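Local coordinates for protein diol-dehydratase (Roseburia inulinivorans, PDB 5I2A) that probably acts as a glycyl radical lyase, a B12-independent diol dehydratase that removes water from 1,2-propanediol, at residues A[55-60]-A[524-529]; A[218-223]-A[272-277]. One frame throughout, in Å; residues are numbered along the deposited sequence.

Interaction 1 of 2, residues A[55-60]-A[524-529]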
# COMPACT_ATOMS: atom_id res chain seq x y z
N ARG A 55 -4.96 11.15 12.75
CA ARG A 55 -5.12 12.59 12.87
C ARG A 55 -6.56 13.01 12.59
O ARG A 55 -7.06 13.92 13.22
CB ARG A 55 -4.17 13.32 11.91
CG ARG A 55 -2.69 13.22 12.31
CD ARG A 55 -2.40 14.00 13.58
NE ARG A 55 -0.98 13.99 13.90
CZ ARG A 55 -0.49 14.24 15.11
NH1 ARG A 55 -1.32 14.51 16.12
NH2 ARG A 55 0.82 14.22 15.32
N ALA A 56 -7.23 12.35 11.65
CA ALA A 56 -8.61 12.69 11.37
C ALA A 56 -9.51 12.27 12.56
O ALA A 56 -10.38 13.02 12.97
CB ALA A 56 -9.07 12.06 10.08
N PHE A 57 -9.27 11.09 13.12
CA PHE A 57 -10.01 10.60 14.28
C PHE A 57 -9.79 11.59 15.43
O PHE A 57 -10.73 11.99 16.11
CB PHE A 57 -9.54 9.20 14.66
CG PHE A 57 -10.33 8.52 15.76
CD1 PHE A 57 -11.70 8.39 15.69
CD2 PHE A 57 -9.66 7.94 16.84
CE1 PHE A 57 -12.41 7.72 16.69
CE2 PHE A 57 -10.36 7.26 17.83
CZ PHE A 57 -11.73 7.15 17.75
N GLU A 58 -8.54 12.01 15.61
CA GLU A 58 -8.23 13.01 16.61
C GLU A 58 -8.99 14.32 16.36
O GLU A 58 -9.59 14.87 17.28
CB GLU A 58 -6.73 13.27 16.63
CG GLU A 58 -6.28 14.49 17.43
CD GLU A 58 -4.78 14.73 17.28
OE1 GLU A 58 -4.36 15.08 16.17
OE2 GLU A 58 -4.03 14.52 18.24
N HIS A 59 -9.00 14.79 15.12
CA HIS A 59 -9.63 16.06 14.80
C HIS A 59 -11.15 15.97 14.97
O HIS A 59 -11.78 16.92 15.41
CB HIS A 59 -9.30 16.48 13.38
CG HIS A 59 -9.64 17.91 13.08
ND1 HIS A 59 -9.07 18.97 13.74
CD2 HIS A 59 -10.48 18.44 12.16
CE1 HIS A 59 -9.55 20.10 13.26
NE2 HIS A 59 -10.40 19.81 12.29
N ILE A 60 -11.72 14.83 14.60
CA ILE A 60 -13.15 14.61 14.77
C ILE A 60 -13.51 14.62 16.26
O ILE A 60 -14.43 15.30 16.66
CB ILE A 60 -13.61 13.29 14.10
CG1 ILE A 60 -13.49 13.38 12.58
CG2 ILE A 60 -15.04 12.98 14.48
CD1 ILE A 60 -13.37 12.05 11.90
N LEU A 524 -7.56 1.23 10.57
CA LEU A 524 -8.16 1.86 11.74
C LEU A 524 -7.31 1.63 12.96
O LEU A 524 -7.34 0.56 13.54
CB LEU A 524 -9.57 1.32 11.96
CG LEU A 524 -10.52 1.39 10.78
CD1 LEU A 524 -11.86 0.75 11.14
CD2 LEU A 524 -10.71 2.85 10.33
N PRO A 525 -6.53 2.63 13.34
CA PRO A 525 -5.64 2.41 14.49
C PRO A 525 -6.38 2.20 15.80
O PRO A 525 -5.88 1.43 16.61
CB PRO A 525 -4.78 3.67 14.53
CG PRO A 525 -5.41 4.63 13.59
CD PRO A 525 -6.20 3.86 12.61
N PHE A 526 -7.53 2.83 16.03
CA PHE A 526 -8.15 2.65 17.34
C PHE A 526 -8.81 1.28 17.49
O PHE A 526 -8.56 0.57 18.47
CB PHE A 526 -9.17 3.75 17.69
CG PHE A 526 -9.60 3.68 19.13
CD1 PHE A 526 -8.67 3.89 20.15
CD2 PHE A 526 -10.90 3.31 19.48
CE1 PHE A 526 -9.02 3.78 21.49
CE2 PHE A 526 -11.27 3.20 20.83
CZ PHE A 526 -10.33 3.43 21.83
N GLU A 527 -9.65 0.90 16.53
CA GLU A 527 -10.20 -0.46 16.55
C GLU A 527 -9.07 -1.52 16.58
O GLU A 527 -9.15 -2.50 17.32
CB GLU A 527 -11.10 -0.69 15.35
CG GLU A 527 -11.88 -2.01 15.39
CD GLU A 527 -11.17 -3.16 14.70
OE1 GLU A 527 -10.20 -2.90 13.96
OE2 GLU A 527 -11.59 -4.32 14.90
N SER A 528 -8.00 -1.30 15.82
CA SER A 528 -6.92 -2.28 15.75
C SER A 528 -6.20 -2.49 17.09
O SER A 528 -5.81 -3.61 17.42
CB SER A 528 -5.88 -1.90 14.68
OG SER A 528 -6.45 -1.95 13.39
N CYS A 529 -6.02 -1.42 17.86
CA CYS A 529 -5.21 -1.53 19.06
C CYS A 529 -5.91 -2.38 20.11
O CYS A 529 -5.28 -2.90 21.02
CB CYS A 529 -4.85 -0.15 19.65
SG CYS A 529 -6.15 0.76 20.54
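F57 reaches across from its helix and brings one ring atom, CE2, against the base of the F526 side chain: F57 CE2 lies 3.7 Å from F526 CB and 3.9 Å from F526 CG. These two residues carry the contact between 55-60 and 524-529, and it is wholly apolar. The rings meet obliquely, their planes 31° apart and their centroids separated by 5.8 Å. Both phenylalanines hold CG anti to the backbone N (chi1 -174° in F57, -170° in F526), and this carries both rings in between the helices, where F57 CA and F526 CA are 8.7 Å apart.

Each segment also has polar contacts of its own. L524 is the N-cap residue of the short helix 525-529, and its carbonyl O accepts two bonds, from S528 N and, at 2.7 Å, from S528 OG; the two donors come from opposite faces of the carbonyl plane, and OG sits well above that plane. S528 OG is also bonded to the backbone N of A541. On the other helix, the partly exposed R55 and E58 form a salt bridge one turn apart, R55 NH1 standing 3.1 Å from E58 OE1 on the syn side of the carboxylate and in the guanidinium plane.

E279 accepts from F526 N through OE2 and from E527 N through OE1, joining the start of helix 525-529 to the last residue of helix 262-279. The phenylalanine pair is thus buried among four helices: 49-63 and 525-529 supply the rings, 200-233 touches F57 through V217, and 262-279 packs on F57 through E279 and on F526 through V275.

Interaction 2 of 2, residues A[218-223]-A[272-277]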
# COMPACT_ATOMS: atom_id res chain seq x y z
N ILE A 218 -9.43 9.92 24.98
CA ILE A 218 -9.29 10.46 26.32
C ILE A 218 -9.75 11.91 26.31
O ILE A 218 -10.54 12.32 27.16
CB ILE A 218 -7.84 10.38 26.82
CG1 ILE A 218 -7.46 8.91 27.02
CG2 ILE A 218 -7.68 11.19 28.11
CD1 ILE A 218 -5.99 8.65 27.27
N THR A 219 -9.28 12.64 25.31
CA THR A 219 -9.73 14.00 25.08
C THR A 219 -11.24 14.08 24.98
O THR A 219 -11.87 14.98 25.55
CB THR A 219 -9.12 14.57 23.79
OG1 THR A 219 -7.71 14.73 23.97
CG2 THR A 219 -9.75 15.92 23.45
N TYR A 220 -11.83 13.13 24.25
CA TYR A 220 -13.27 13.14 24.03
C TYR A 220 -14.02 13.02 25.35
O TYR A 220 -14.93 13.79 25.62
CB TYR A 220 -13.67 11.99 23.09
CG TYR A 220 -15.10 12.06 22.61
CD1 TYR A 220 -15.53 13.11 21.83
CD2 TYR A 220 -16.01 11.06 22.93
CE1 TYR A 220 -16.84 13.18 21.38
CE2 TYR A 220 -17.31 11.11 22.48
CZ TYR A 220 -17.72 12.18 21.71
OH TYR A 220 -19.02 12.24 21.28
N ALA A 221 -13.61 12.07 26.18
CA ALA A 221 -14.22 11.85 27.48
C ALA A 221 -14.15 13.11 28.35
O ALA A 221 -15.11 13.47 29.03
CB ALA A 221 -13.55 10.69 28.17
N ASN A 222 -13.01 13.77 28.32
CA ASN A 222 -12.79 14.95 29.12
C ASN A 222 -13.62 16.13 28.63
O ASN A 222 -13.95 17.02 29.41
CB ASN A 222 -11.30 15.29 29.15
CG ASN A 222 -10.57 14.54 30.24
OD1 ASN A 222 -10.50 15.00 31.38
ND2 ASN A 222 -10.09 13.35 29.92
N ARG A 223 -13.98 16.14 27.35
CA ARG A 223 -14.93 17.14 26.87
C ARG A 223 -16.29 16.97 27.57
O ARG A 223 -16.96 17.95 27.87
CB ARG A 223 -15.09 17.06 25.35
CG ARG A 223 -13.83 17.45 24.57
CD ARG A 223 -14.08 17.40 23.08
NE ARG A 223 -15.08 18.37 22.67
CZ ARG A 223 -15.86 18.24 21.60
NH1 ARG A 223 -15.77 17.16 20.84
NH2 ARG A 223 -16.74 19.18 21.31
N ILE A 272 -16.16 3.42 24.50
CA ILE A 272 -15.53 2.56 23.51
C ILE A 272 -16.55 2.15 22.44
O ILE A 272 -16.27 2.27 21.25
CB ILE A 272 -14.90 1.31 24.15
CG1 ILE A 272 -13.80 1.71 25.13
CG2 ILE A 272 -14.34 0.41 23.08
CD1 ILE A 272 -12.71 2.63 24.51
N GLN A 273 -17.73 1.71 22.88
CA GLN A 273 -18.82 1.35 21.97
C GLN A 273 -19.14 2.48 21.00
O GLN A 273 -19.38 2.25 19.82
CB GLN A 273 -20.09 0.98 22.74
CG GLN A 273 -21.23 0.45 21.87
CD GLN A 273 -20.95 -0.95 21.30
OE1 GLN A 273 -20.03 -1.64 21.74
NE2 GLN A 273 -21.76 -1.37 20.33
N GLN A 274 -19.16 3.70 21.52
CA GLN A 274 -19.51 4.86 20.72
C GLN A 274 -18.41 5.27 19.74
O GLN A 274 -18.67 5.41 18.55
CB GLN A 274 -19.86 6.05 21.63
CG GLN A 274 -20.35 7.26 20.84
CD GLN A 274 -20.25 8.57 21.63
OE1 GLN A 274 -19.78 8.58 22.77
NE2 GLN A 274 -20.69 9.66 21.02
N VAL A 275 -17.18 5.45 20.23
CA VAL A 275 -16.16 6.05 19.37
C VAL A 275 -15.71 5.10 18.26
O VAL A 275 -15.30 5.56 17.20
CB VAL A 275 -14.91 6.53 20.15
CG1 VAL A 275 -15.30 7.61 21.16
CG2 VAL A 275 -14.18 5.35 20.82
N LEU A 276 -15.81 3.79 18.48
CA LEU A 276 -15.54 2.82 17.43
C LEU A 276 -16.41 3.13 16.21
O LEU A 276 -15.97 2.95 15.08
CB LEU A 276 -15.79 1.38 17.91
CG LEU A 276 -14.72 0.79 18.83
CD1 LEU A 276 -15.21 -0.52 19.41
CD2 LEU A 276 -13.39 0.59 18.08
N GLN A 277 -17.62 3.62 16.46
CA GLN A 277 -18.59 3.87 15.39
C GLN A 277 -18.55 5.31 14.88
O GLN A 277 -19.26 5.69 13.95
CB GLN A 277 -19.99 3.47 15.86
CG GLN A 277 -20.02 1.95 16.15
CD GLN A 277 -21.34 1.43 16.62
OE1 GLN A 277 -22.21 1.14 15.81
NE2 GLN A 277 -21.49 1.29 17.93
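Y220 leaves helix 200-233 with CB directed toward 272-277, and CG anti to the backbone N (chi1 -170°) carries the ring on to helix 262-279. CD2 comes first, meeting V275 CG1 at 3.9 Å as the two side chains slide past each other in opposite directions. Farther out, CE2 has Q274 OE1 3.5 Å away, at the ring edge and near its plane. The phenol OH ends 3.1 Å from Q274 NE2, which donates a weak, bent hydrogen bond (128°). Q274 arrives extended, roughly at right angles to the tyrosine, its amide plane turned 62° from the ring. Both polar ends have further partners: Y220 OH bonds Y224 OH, and Q274 NE2 bonds T78 OG1. Q274 OE1 is buried with no polar partner in the model; across this contact it faces the ring edge at CE2. A leucine here, lacking ring and hydroxyl, would probably leave Y224 OH without this mate, remove the weak bond from Q274 NE2 and open a gap beside Q274. Y220 also touches L61, and V275 touches F57, both on helix 49-63. This is buried helix-to-helix packing with a weak polar link, within the helical part of a pyruvate formate lyase-like chain.

Overall arrangement
The centres of interactions 1 and 2 are about 11 Å apart, in the same helical region on one side of the chain's centre, and they touch directly: F526 CE2 is 3.6 Å from V275 CG2, and F57 CE1 is 3.6 Å from V275 O. V275, part of interaction 2, thus also packs against both phenylalanines of interaction 1. Along the chain the order is 55-60, 218-223, 272-277, 524-529, so interaction 2 is nested inside the loop closed by interaction 1. Four helices, 49-63, 200-233, 262-279 and 525-529, are drawn into one packed cluster, all within the pyruvate formate lyase-like region, joining parts of the chain hundreds of residues apart.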